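Side-chain contacts in protein LRIM1 (Anopheles gambiae, PDB 3O53), which forms a heterodimeric complex with another leucine-rich repeat protein, APL1C, that regulates complement-like immunity in the mosquito: residues S20-A25 with S47-A52; L74-L79 with R83-N88; N130-T133 with D137-E140. One frame throughout, in Å; residues are numbered along the deposited sequence.

How the interactions relate
The three contacts follow one another along the leucine-rich repeat domain, each closing before the next opens. Interaction 1 lies near the N-terminal end, beside helix 22-30. Interaction 2, its centre about 14 Å away, spans the coil between strands 73-76 and 84-86. The two touch: Ile-49 CG2 meets Leu-74 CD1 at 3.8 Å, so the side-chain packing of one passes directly into that of the other. Interaction 3, in the loop between strands 123-126 and 146-150, has its centre about 16 Å from that of interaction 2 and 27 Å from that of interaction 1, touching neither. Strands 84-86, 123-126 and 146-150 come in that order along the solenoid, whose repeats stack one after another.

Interaction 1. Residues S20-A25 with S47-A52; sequences SSLKQA and SQISAA
Leu-22, in the first turn of helix 22-30, leans on Gln-48 and Ile-49 through one methyl group. Its CG lies trans to the backbone N (chi1 178°), which carries the isobutyl group away from the helix and toward the loop 47-52; CD2 then comes within 4.0 Å of Gln-48 O and 4.3 Å of Ile-49 CD1. The isoleucine supplies its half of the meeting by extension. With CG1 also trans to its own N (chi1 -174°), it reaches the leucine with CD1, although the CB bond itself runs past rather than at the helix. Its other branch, CG2, serves the next coil by touching Leu-74. A beta-branched residue suits this place, since its two arms serve two neighbours at once. Two serines bond nearby: Ser-50 is the N-cap of the helix beginning at Ala-51 and binds Asp-53 N through OG, while Ser-47 OG bonds to Asp-19, so that this bond, alongside the Leu-22 contact, links the start of helix 22-30 to the leucine-rich repeat solenoid. Across the segments one methyl meets a methyl and a backbone carbonyl, burying just 77 Å² without a hydrogen bond, which implies a small, undirected van der Waals contact.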
ATOM      1  N   SER A  20     -13.354 -28.914  13.318  1.00 77.99           N
ATOM      2  CA  SER A  20     -14.289 -30.018  13.530  1.00 85.51           C
ATOM      3  C   SER A  20     -15.581 -29.568  14.214  1.00 79.65           C
ATOM      4  O   SER A  20     -16.620 -30.218  14.076  1.00 76.05           O
ATOM      5  CB  SER A  20     -13.624 -31.145  14.331  1.00 88.50           C
ATOM      6  OG  SER A  20     -13.288 -30.723  15.642  1.00 90.03           O
ATOM      7  N   SER A  21     -15.523 -28.453  14.936  1.00 66.56           N
ATOM      8  CA  SER A  21     -16.682 -27.977  15.687  1.00 64.22           C
ATOM      9  C   SER A  21     -17.235 -26.654  15.159  1.00 65.85           C
ATOM     10  O   SER A  21     -18.168 -26.095  15.736  1.00 72.34           O
ATOM     11  CB  SER A  21     -16.322 -27.815  17.165  1.00 66.50           C
ATOM     12  OG  SER A  21     -15.371 -26.780  17.344  1.00 69.74           O
ATOM     13  N   LEU A  22     -16.665 -26.150  14.071  1.00 67.28           N
ATOM     14  CA  LEU A  22     -17.102 -24.869  13.524  1.00 62.95           C
ATOM     15  C   LEU A  22     -18.530 -24.993  13.017  1.00 69.85           C
ATOM     16  O   LEU A  22     -19.380 -24.154  13.315  1.00 60.61           O
ATOM     17  CB  LEU A  22     -16.184 -24.411  12.386  1.00 57.71           C
ATOM     18  CG  LEU A  22     -16.590 -23.089  11.715  1.00 58.56           C
ATOM     19  CD1 LEU A  22     -16.566 -21.958  12.720  1.00 55.14           C
ATOM     20  CD2 LEU A  22     -15.698 -22.756  10.523  1.00 58.16           C
ATOM     21  N   LYS A  23     -18.783 -26.054  12.257  1.00 75.13           N
ATOM     22  CA  LYS A  23     -20.079 -26.270  11.624  1.00 80.74           C
ATOM     23  C   LYS A  23     -21.207 -26.271  12.652  1.00 85.36           C
ATOM     24  O   LYS A  23     -22.286 -25.735  12.405  1.00 78.87           O
ATOM     25  CB  LYS A  23     -20.075 -27.595  10.861  1.00 87.84           C
ATOM     26  CG  LYS A  23     -18.963 -27.713   9.827  1.00 99.30           C
ATOM     27  CD  LYS A  23     -18.928 -29.104   9.212  1.00106.80           C
ATOM     28  CE  LYS A  23     -17.808 -29.243   8.194  1.00107.44           C
ATOM     29  NZ  LYS A  23     -17.745 -30.622   7.631  1.00110.06           N
ATOM     30  N   GLN A  24     -20.952 -26.884  13.801  1.00 71.38           N
ATOM     31  CA  GLN A  24     -21.931 -26.918  14.876  1.00 74.44           C
ATOM     32  C   GLN A  24     -22.153 -25.519  15.441  1.00 65.48           C
ATOM     33  O   GLN A  24     -23.289 -25.078  15.596  1.00 58.89           O
ATOM     34  CB  GLN A  24     -21.465 -27.863  15.982  1.00 81.28           C
ATOM     35  CG  GLN A  24     -22.351 -27.854  17.210  1.00 90.72           C
ATOM     36  CD  GLN A  24     -21.828 -28.761  18.302  1.00102.13           C
ATOM     37  OE1 GLN A  24     -21.086 -29.706  18.035  1.00106.20           O
ATOM     38  NE2 GLN A  24     -22.211 -28.476  19.541  1.00104.56           N
ATOM     39  N   ALA A  25     -21.061 -24.826  15.746  1.00 59.44           N
ATOM     40  CA  ALA A  25     -21.136 -23.484  16.309  1.00 58.13           C
ATOM     41  C   ALA A  25     -21.975 -22.558  15.434  1.00 57.00           C
ATOM     42  O   ALA A  25     -22.782 -21.775  15.936  1.00 55.60           O
ATOM     43  CB  ALA A  25     -19.738 -22.913  16.492  1.00 55.28           C
ATOM     44  N   SER A  47      -8.662 -23.402  10.026  1.00 42.31           N
ATOM     45  CA  SER A  47      -7.799 -23.518   8.862  1.00 38.12           C
ATOM     46  C   SER A  47      -8.574 -23.229   7.588  1.00 38.41           C
ATOM     47  O   SER A  47      -7.992 -23.116   6.512  1.00 44.95           O
ATOM     48  CB  SER A  47      -7.192 -24.918   8.785  1.00 45.92           C
ATOM     49  OG  SER A  47      -8.171 -25.864   8.392  1.00 56.44           O
ATOM     50  N   GLN A  48      -9.890 -23.114   7.702  1.00 45.27           N
ATOM     51  CA  GLN A  48     -10.697 -22.771   6.543  1.00 50.80           C
ATOM     52  C   GLN A  48     -12.114 -22.390   6.933  1.00 49.03           C
ATOM     53  O   GLN A  48     -12.622 -22.795   7.974  1.00 55.27           O
ATOM     54  CB  GLN A  48     -10.721 -23.935   5.550  1.00 63.90           C
ATOM     55  CG  GLN A  48     -10.884 -25.294   6.202  1.00 84.72           C
ATOM     56  CD  GLN A  48     -10.719 -26.432   5.215  1.00 97.07           C
ATOM     57  OE1 GLN A  48     -11.512 -26.583   4.285  1.00106.45           O
ATOM     58  NE2 GLN A  48      -9.687 -27.243   5.417  1.00 92.94           N
ATOM     59  N   ILE A  49     -12.742 -21.595   6.082  1.00 43.69           N
ATOM     60  CA  ILE A  49     -14.140 -21.253   6.248  1.00 52.30           C
ATOM     61  C   ILE A  49     -14.704 -20.997   4.867  1.00 49.03           C
ATOM     62  O   ILE A  49     -14.028 -20.429   4.017  1.00 49.18           O
ATOM     63  CB  ILE A  49     -14.322 -20.012   7.146  1.00 50.85           C
ATOM     64  CG1 ILE A  49     -15.805 -19.770   7.422  1.00 57.91           C
ATOM     65  CG2 ILE A  49     -13.689 -18.791   6.502  1.00 44.48           C
ATOM     66  CD1 ILE A  49     -16.072 -18.936   8.670  1.00 56.47           C
ATOM     67  N   SER A  50     -15.937 -21.422   4.637  1.00 53.16           N
ATOM     68  CA  SER A  50     -16.539 -21.269   3.325  1.00 53.40           C
ATOM     69  C   SER A  50     -17.629 -20.216   3.364  1.00 50.31           C
ATOM     70  O   SER A  50     -18.282 -20.016   4.386  1.00 55.39           O
ATOM     71  CB  SER A  50     -17.131 -22.594   2.855  1.00 55.15           C
ATOM     72  OG  SER A  50     -18.376 -22.832   3.481  1.00 47.56           O
ATOM     73  N   ALA A  51     -17.819 -19.542   2.239  1.00 44.51           N
ATOM     74  CA  ALA A  51     -18.933 -18.626   2.082  1.00 49.85           C
ATOM     75  C   ALA A  51     -20.245 -19.340   2.414  1.00 45.50           C
ATOM     76  O   ALA A  51     -21.127 -18.760   3.035  1.00 39.28           O
ATOM     77  CB  ALA A  51     -18.967 -18.084   0.660  1.00 54.47           C
ATOM     78  N   ALA A  52     -20.364 -20.602   2.008  1.00 36.81           N
ATOM     79  CA  ALA A  52     -21.595 -21.368   2.237  1.00 42.42           C
ATOM     80  C   ALA A  52     -21.932 -21.444   3.720  1.00 42.96           C
ATOM     81  O   ALA A  52     -23.094 -21.347   4.105  1.00 52.54           O
ATOM     82  CB  ALA A  52     -21.463 -22.779   1.648  1.00 51.53           C
TER

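Interaction 2. Residues L74-L79 with R83-N88; sequences LDLESL and RTLDLN. With NAG (2-acetamido-2-deoxy-beta-D-glucopyranose), chain C.
Leu-87 O is gripped by two side-chain amides, Asn-90 ND2 from its own coil and Asn-109 ND2 from the next, the asparagine ladder of the leucine-rich repeat. The side chain of the same Leu-87 points into the coil and meets Leu-74 tip to tip, its CD1 4.0 Å from Leu-74 CD2. Leu-74 extends to this meeting with CG trans to its N (chi1 176°). Leucines suit these inward positions because strand alternation sends every second residue into the core, here from strand 84-86 and the residue just after it, and from strand 73-76 facing them. Between them the polar residues turn outward. Asp-86 is one: its OD2 accepts from N2 of the N-acetylglucosamine of the glycan that the protein itself carries on Asn-64, at 2.9 Å and nearly straight (166°), and its OD1 takes Asn-88 N at 2.8 Å in an Asx turn. Both oxygens are thus engaged, which should hold the carboxylate against rotation. Asp-75 OD1 and Glu-77 N form the same turn (3.1 Å). In the same interior Leu-76 and Leu-85 lie askew: Leu-76 CD1 touches both branches of its partner, 4.0 Å from Leu-85 CD1 and 4.2 Å from Leu-85 CD2.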
ATOM      1  N   LEU A  74      -9.179 -17.945   0.311  1.00 35.69           N
ATOM      2  CA  LEU A  74     -10.303 -17.494   1.125  1.00 34.40           C
ATOM      3  C   LEU A  74     -11.284 -16.784   0.202  1.00 39.45           C
ATOM      4  O   LEU A  74     -11.048 -15.643  -0.217  1.00 36.66           O
ATOM      5  CB  LEU A  74      -9.841 -16.533   2.238  1.00 31.57           C
ATOM      6  CG  LEU A  74     -10.999 -15.955   3.064  1.00 32.07           C
ATOM      7  CD1 LEU A  74     -11.821 -17.088   3.666  1.00 37.56           C
ATOM      8  CD2 LEU A  74     -10.515 -15.001   4.155  1.00 33.10           C
ATOM      9  N   ASP A  75     -12.376 -17.465  -0.131  1.00 36.52           N
ATOM     10  CA  ASP A  75     -13.315 -16.955  -1.118  1.00 35.09           C
ATOM     11  C   ASP A  75     -14.621 -16.589  -0.445  1.00 38.10           C
ATOM     12  O   ASP A  75     -15.416 -17.450  -0.093  1.00 40.19           O
ATOM     13  CB  ASP A  75     -13.571 -17.988  -2.225  1.00 40.69           C
ATOM     14  CG  ASP A  75     -14.423 -17.433  -3.360  1.00 45.70           C
ATOM     15  OD1 ASP A  75     -15.087 -16.385  -3.172  1.00 41.99           O
ATOM     16  OD2 ASP A  75     -14.435 -18.048  -4.445  1.00 54.60           O
ATOM     17  N   LEU A  76     -14.829 -15.293  -0.257  1.00 36.34           N
ATOM     18  CA  LEU A  76     -16.039 -14.799   0.383  1.00 38.86           C
ATOM     19  C   LEU A  76     -16.752 -13.827  -0.537  1.00 42.33           C
ATOM     20  O   LEU A  76     -17.453 -12.926  -0.080  1.00 45.97           O
ATOM     21  CB  LEU A  76     -15.687 -14.097   1.685  1.00 34.06           C
ATOM     22  CG  LEU A  76     -14.910 -14.971   2.662  1.00 40.93           C
ATOM     23  CD1 LEU A  76     -14.617 -14.174   3.925  1.00 43.12           C
ATOM     24  CD2 LEU A  76     -15.694 -16.241   2.981  1.00 39.11           C
ATOM     25  N   GLU A  77     -16.560 -14.016  -1.837  1.00 33.47           N
ATOM     26  CA  GLU A  77     -17.114 -13.117  -2.838  1.00 40.28           C
ATOM     27  C   GLU A  77     -18.639 -13.106  -2.767  1.00 39.01           C
ATOM     28  O   GLU A  77     -19.276 -12.100  -3.093  1.00 39.23           O
ATOM     29  CB  GLU A  77     -16.658 -13.553  -4.232  1.00 51.13           C
ATOM     30  CG  GLU A  77     -17.053 -12.599  -5.345  1.00 67.65           C
ATOM     31  CD  GLU A  77     -16.470 -12.998  -6.691  1.00 76.32           C
ATOM     32  OE1 GLU A  77     -15.256 -13.294  -6.757  1.00 53.97           O
ATOM     33  OE2 GLU A  77     -17.227 -13.010  -7.685  1.00 92.13           O
ATOM     34  N   SER A  78     -19.213 -14.224  -2.331  1.00 33.34           N
ATOM     35  CA  SER A  78     -20.665 -14.386  -2.332  1.00 49.32           C
ATOM     36  C   SER A  78     -21.327 -13.837  -1.074  1.00 48.52           C
ATOM     37  O   SER A  78     -22.547 -13.894  -0.948  1.00 47.15           O
ATOM     38  CB  SER A  78     -21.044 -15.858  -2.505  1.00 49.95           C
ATOM     39  OG  SER A  78     -20.673 -16.609  -1.365  1.00 50.71           O
ATOM     40  N   LEU A  79     -20.533 -13.322  -0.137  1.00 46.39           N
ATOM     41  CA  LEU A  79     -21.096 -12.624   1.016  1.00 50.01           C
ATOM     42  C   LEU A  79     -21.364 -11.179   0.611  1.00 46.31           C
ATOM     43  O   LEU A  79     -20.513 -10.300   0.756  1.00 45.44           O
ATOM     44  CB  LEU A  79     -20.168 -12.714   2.229  1.00 48.62           C
ATOM     45  CG  LEU A  79     -19.846 -14.144   2.683  1.00 47.00           C
ATOM     46  CD1 LEU A  79     -19.053 -14.124   3.981  1.00 41.29           C
ATOM     47  CD2 LEU A  79     -21.123 -14.975   2.845  1.00 52.77           C
ATOM     48  N   ARG A  83     -19.128  -5.681   4.753  1.00 37.55           N
ATOM     49  CA  ARG A  83     -18.529  -4.359   4.567  1.00 40.51           C
ATOM     50  C   ARG A  83     -17.104  -4.316   5.102  1.00 36.64           C
ATOM     51  O   ARG A  83     -16.250  -3.619   4.570  1.00 36.43           O
ATOM     52  CB  ARG A  83     -19.360  -3.278   5.284  1.00 39.05           C
ATOM     53  CG  ARG A  83     -20.803  -3.191   4.814  1.00 44.35           C
ATOM     54  CD  ARG A  83     -21.646  -2.284   5.715  1.00 46.21           C
ATOM     55  NE  ARG A  83     -21.317  -0.872   5.534  1.00 49.95           N
ATOM     56  CZ  ARG A  83     -21.838   0.122   6.248  1.00 57.92           C
ATOM     57  NH1 ARG A  83     -22.724  -0.130   7.204  1.00 52.87           N
ATOM     58  NH2 ARG A  83     -21.470   1.376   6.006  1.00 51.56           N
ATOM     59  N   THR A  84     -16.847  -5.052   6.171  1.00 39.55           N
ATOM     60  CA  THR A  84     -15.540  -5.020   6.802  1.00 41.91           C
ATOM     61  C   THR A  84     -15.072  -6.447   7.002  1.00 35.69           C
ATOM     62  O   THR A  84     -15.797  -7.266   7.541  1.00 36.04           O
ATOM     63  CB  THR A  84     -15.602  -4.287   8.157  1.00 41.05           C
ATOM     64  OG1 THR A  84     -16.076  -2.956   7.947  1.00 42.90           O
ATOM     65  CG2 THR A  84     -14.231  -4.218   8.813  1.00 37.93           C
ATOM     66  N   LEU A  85     -13.864  -6.739   6.535  1.00 35.35           N
ATOM     67  CA  LEU A  85     -13.292  -8.065   6.667  1.00 34.78           C
ATOM     68  C   LEU A  85     -11.896  -7.924   7.223  1.00 32.99           C
ATOM     69  O   LEU A  85     -11.085  -7.196   6.669  1.00 33.17           O
ATOM     70  CB  LEU A  85     -13.228  -8.749   5.299  1.00 29.39           C
ATOM     71  CG  LEU A  85     -12.561 -10.122   5.271  1.00 31.76           C
ATOM     72  CD1 LEU A  85     -13.352 -11.124   6.111  1.00 34.84           C
ATOM     73  CD2 LEU A  85     -12.438 -10.609   3.835  1.00 32.16           C
ATOM     74  N   ASP A  86     -11.606  -8.622   8.311  1.00 30.53           N
ATOM     75  CA  ASP A  86     -10.263  -8.611   8.871  1.00 34.01           C
ATOM     76  C   ASP A  86      -9.708 -10.034   8.940  1.00 41.97           C
ATOM     77  O   ASP A  86     -10.197 -10.857   9.703  1.00 40.93           O
ATOM     78  CB  ASP A  86     -10.288  -7.979  10.263  1.00 36.83           C
ATOM     79  CG  ASP A  86      -8.899  -7.851  10.883  1.00 48.31           C
ATOM     80  OD1 ASP A  86      -7.957  -8.532  10.426  1.00 43.84           O
ATOM     81  OD2 ASP A  86      -8.749  -7.071  11.844  1.00 51.20           O
ATOM     82  N   LEU A  87      -8.700 -10.335   8.130  1.00 36.91           N
ATOM     83  CA  LEU A  87      -8.026 -11.627   8.224  1.00 39.42           C
ATOM     84  C   LEU A  87      -6.536 -11.446   8.490  1.00 39.60           C
ATOM     85  O   LEU A  87      -5.730 -12.295   8.125  1.00 31.90           O
ATOM     86  CB  LEU A  87      -8.228 -12.452   6.958  1.00 34.55           C
ATOM     87  CG  LEU A  87      -7.639 -11.862   5.680  1.00 35.71           C
ATOM     88  CD1 LEU A  87      -7.089 -12.958   4.772  1.00 33.04           C
ATOM     89  CD2 LEU A  87      -8.704 -11.035   4.981  1.00 35.14           C
ATOM     90  N   ASN A  88      -6.180 -10.334   9.126  1.00 36.87           N
ATOM     91  CA  ASN A  88      -4.811 -10.100   9.567  1.00 38.05           C
ATOM     92  C   ASN A  88      -4.254 -11.348  10.242  1.00 38.90           C
ATOM     93  O   ASN A  88      -4.948 -12.001  11.025  1.00 34.89           O
ATOM     94  CB  ASN A  88      -4.746  -8.937  10.568  1.00 34.74           C
ATOM     95  CG  ASN A  88      -4.888  -7.570   9.911  1.00 45.76           C
ATOM     96  OD1 ASN A  88      -4.837  -7.436   8.691  1.00 39.01           O
ATOM     97  ND2 ASN A  88      -5.060  -6.539  10.736  1.00 47.75           N
TER
HETATM   98  C1  NAG C   1     -10.369  -8.375  14.933  1.00 40.37           C
HETATM   99  C2  NAG C   1     -10.441  -6.869  15.116  1.00 40.52           C
HETATM  100  C3  NAG C   1      -9.110  -6.352  15.639  1.00 49.25           C
HETATM  101  C4  NAG C   1      -8.663  -7.140  16.862  1.00 54.83           C
HETATM  102  C5  NAG C   1      -8.688  -8.635  16.587  1.00 48.97           C
HETATM  103  C6  NAG C   1      -8.349  -9.411  17.853  1.00 51.25           C
HETATM  104  C7  NAG C   1     -11.767  -5.528  13.569  1.00 42.63           C
HETATM  105  C8  NAG C   1     -11.822  -4.995  12.173  1.00 34.65           C
HETATM  106  N2  NAG C   1     -10.688  -6.253  13.838  1.00 37.24           N
HETATM  107  O3  NAG C   1      -9.228  -4.979  15.914  1.00 42.04           O
HETATM  108  O4  NAG C   1      -7.352  -6.763  17.173  1.00 62.23           O
HETATM  109  O5  NAG C   1      -9.966  -9.013  16.125  1.00 46.80           O
HETATM  110  O6  NAG C   1      -9.342  -9.153  18.824  1.00 48.13           O
HETATM  111  O7  NAG C   1     -12.666  -5.295  14.380  1.00 48.28           O

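Interaction 3. Residues N130-T133 with D137-E140; sequences NKIT and DLDE
Asp-137 reaches across to Ile-132 and Thr-133, and its side chain can be followed from CB outward. CB rests 4.1 Å from Ile-132 CG2, an apolar contact with the two side chains passing alongside one another, pointing opposite ways. From there CG turns trans to the carbonyl carbon (chi1 -73°), which aims the carboxylate at the 130-133 backbone. OD1 forms a long, weak ion pair with Arg-113 of the preceding coil. OD2 does most of the work. Thr-133 N donates to it at 2.9 Å and 163°, approaching nearly in line with the C-O bond, and a water also donates to it, though at so short a distance that its exact value is doubtful. That water gives its other hydrogen to Lys-131 O, 3.0 Å from the water oxygen, and accepts from Thr-133 OG1, also 3.0 Å away. Aspartate suits this place because a negatively charged acceptor can accept hydrogen bonds from a backbone N-H and a water at once; such a set of donors would be expected to favour its ionised form.

Behind the polar group the core begins. Ile-132 CD1 meets Leu-138 CD1 at 4.0 Å, the two side chains set roughly perpendicular to each other. Branched aliphatic residues fit here: the methyls of Ile-132 also pack on Leu-127, Leu-151 and Ile-156 in the buried interior. Asn-130, just before, sends ND2 to Leu-127 O and Ala-106 O and bonds Ile-111 N through OD1, linking its coil to the preceding one. An asparagine of this kind, followed two residues later by an inward-facing aliphatic, is typical of the asparagine ladder and hydrophobic core of the leucine-rich repeat solenoid.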
ATOM      1  N   ASN A 130       2.859  -9.144   2.554  1.00 25.26           N
ATOM      2  CA  ASN A 130       2.283 -10.251   1.831  1.00 29.19           C
ATOM      3  C   ASN A 130       3.245 -10.640   0.696  1.00 34.55           C
ATOM      4  O   ASN A 130       4.431 -10.342   0.778  1.00 32.12           O
ATOM      5  CB  ASN A 130       0.896  -9.868   1.320  1.00 25.22           C
ATOM      6  CG  ASN A 130      -0.180 -10.065   2.374  1.00 32.12           C
ATOM      7  OD1 ASN A 130      -0.473 -11.190   2.762  1.00 28.32           O
ATOM      8  ND2 ASN A 130      -0.764  -8.965   2.848  1.00 27.41           N
ATOM      9  N   LYS A 131       2.742 -11.293  -0.346  1.00 27.32           N
ATOM     10  CA  LYS A 131       3.590 -11.741  -1.451  1.00 32.53           C
ATOM     11  C   LYS A 131       3.161 -11.128  -2.783  1.00 26.76           C
ATOM     12  O   LYS A 131       3.250 -11.764  -3.821  1.00 27.19           O
ATOM     13  CB  LYS A 131       3.550 -13.269  -1.568  1.00 37.25           C
ATOM     14  CG  LYS A 131       3.767 -13.998  -0.255  1.00 45.48           C
ATOM     15  CD  LYS A 131       5.169 -13.799   0.280  1.00 62.52           C
ATOM     16  CE  LYS A 131       6.141 -14.818  -0.282  1.00 85.31           C
ATOM     17  NZ  LYS A 131       7.462 -14.754   0.409  1.00 94.92           N
ATOM     18  N   ILE A 132       2.695  -9.889  -2.744  1.00 23.96           N
ATOM     19  CA  ILE A 132       2.263  -9.209  -3.948  1.00 25.21           C
ATOM     20  C   ILE A 132       3.501  -8.795  -4.748  1.00 23.86           C
ATOM     21  O   ILE A 132       4.424  -8.190  -4.209  1.00 20.61           O
ATOM     22  CB  ILE A 132       1.374  -7.989  -3.579  1.00 24.55           C
ATOM     23  CG1 ILE A 132       0.045  -8.499  -3.005  1.00 32.37           C
ATOM     24  CG2 ILE A 132       1.115  -7.089  -4.800  1.00 21.34           C
ATOM     25  CD1 ILE A 132      -0.760  -7.445  -2.282  1.00 37.47           C
ATOM     26  N   THR A 133       3.534  -9.136  -6.032  1.00 24.06           N
ATOM     27  CA  THR A 133       4.680  -8.778  -6.865  1.00 24.44           C
ATOM     28  C   THR A 133       4.340  -7.760  -7.956  1.00 22.53           C
ATOM     29  O   THR A 133       5.228  -7.244  -8.611  1.00 23.03           O
ATOM     30  CB  THR A 133       5.274 -10.033  -7.518  1.00 31.92           C
ATOM     31  OG1 THR A 133       4.333 -10.574  -8.449  1.00 28.30           O
ATOM     32  CG2 THR A 133       5.583 -11.084  -6.460  1.00 38.63           C
ATOM     33  N   ASP A 137      -1.740  -8.050  -9.502  1.00 23.19           N
ATOM     34  CA  ASP A 137      -2.161  -9.104  -8.567  1.00 22.81           C
ATOM     35  C   ASP A 137      -3.509  -8.746  -7.920  1.00 25.71           C
ATOM     36  O   ASP A 137      -4.258  -9.623  -7.481  1.00 30.81           O
ATOM     37  CB  ASP A 137      -1.101  -9.303  -7.481  1.00 26.40           C
ATOM     38  CG  ASP A 137       0.138 -10.002  -8.008  1.00 29.98           C
ATOM     39  OD1 ASP A 137       0.104 -10.504  -9.147  1.00 27.62           O
ATOM     40  OD2 ASP A 137       1.134 -10.063  -7.279  1.00 27.59           O
ATOM     41  N   LEU A 138      -3.792  -7.450  -7.844  1.00 23.08           N
ATOM     42  CA  LEU A 138      -5.118  -6.956  -7.459  1.00 23.40           C
ATOM     43  C   LEU A 138      -5.960  -6.861  -8.722  1.00 27.70           C
ATOM     44  O   LEU A 138      -5.490  -6.335  -9.723  1.00 25.13           O
ATOM     45  CB  LEU A 138      -4.998  -5.566  -6.821  1.00 26.31           C
ATOM     46  CG  LEU A 138      -4.692  -5.533  -5.321  1.00 33.56           C
ATOM     47  CD1 LEU A 138      -3.455  -6.334  -4.986  1.00 30.83           C
ATOM     48  CD2 LEU A 138      -4.552  -4.086  -4.845  1.00 31.37           C
ATOM     49  N   ASP A 139      -7.188  -7.368  -8.706  1.00 23.95           N
ATOM     50  CA  ASP A 139      -7.997  -7.289  -9.921  1.00 27.25           C
ATOM     51  C   ASP A 139      -8.528  -5.870 -10.058  1.00 31.82           C
ATOM     52  O   ASP A 139      -8.240  -5.011  -9.214  1.00 27.88           O
ATOM     53  CB  ASP A 139      -9.101  -8.360  -9.971  1.00 30.62           C
ATOM     54  CG  ASP A 139     -10.297  -8.029  -9.116  1.00 38.07           C
ATOM     55  OD1 ASP A 139     -10.237  -7.086  -8.293  1.00 35.94           O
ATOM     56  OD2 ASP A 139     -11.312  -8.737  -9.270  1.00 36.08           O
ATOM     57  N   GLU A 140      -9.256  -5.597 -11.131  1.00 28.11           N
ATOM     58  CA  GLU A 140      -9.603  -4.216 -11.447  1.00 30.53           C
ATOM     59  C   GLU A 140     -10.595  -3.659 -10.429  1.00 29.98           C
ATOM     60  O   GLU A 140     -10.530  -2.480 -10.076  1.00 28.58           O
ATOM     61  CB  GLU A 140     -10.097  -4.098 -12.899  1.00 32.61           C
ATOM     62  CG  GLU A 140      -8.934  -4.284 -13.899  1.00 35.17           C
ATOM     63  CD  GLU A 140      -9.363  -4.327 -15.364  1.00 34.58           C
ATOM     64  OE1 GLU A 140     -10.518  -3.994 -15.669  1.00 36.52           O
ATOM     65  OE2 GLU A 140      -8.526  -4.679 -16.218  1.00 34.99           O
TER
HETATM   66  O   HOH W   1       2.417 -12.124  -6.676  1.00 38.45           O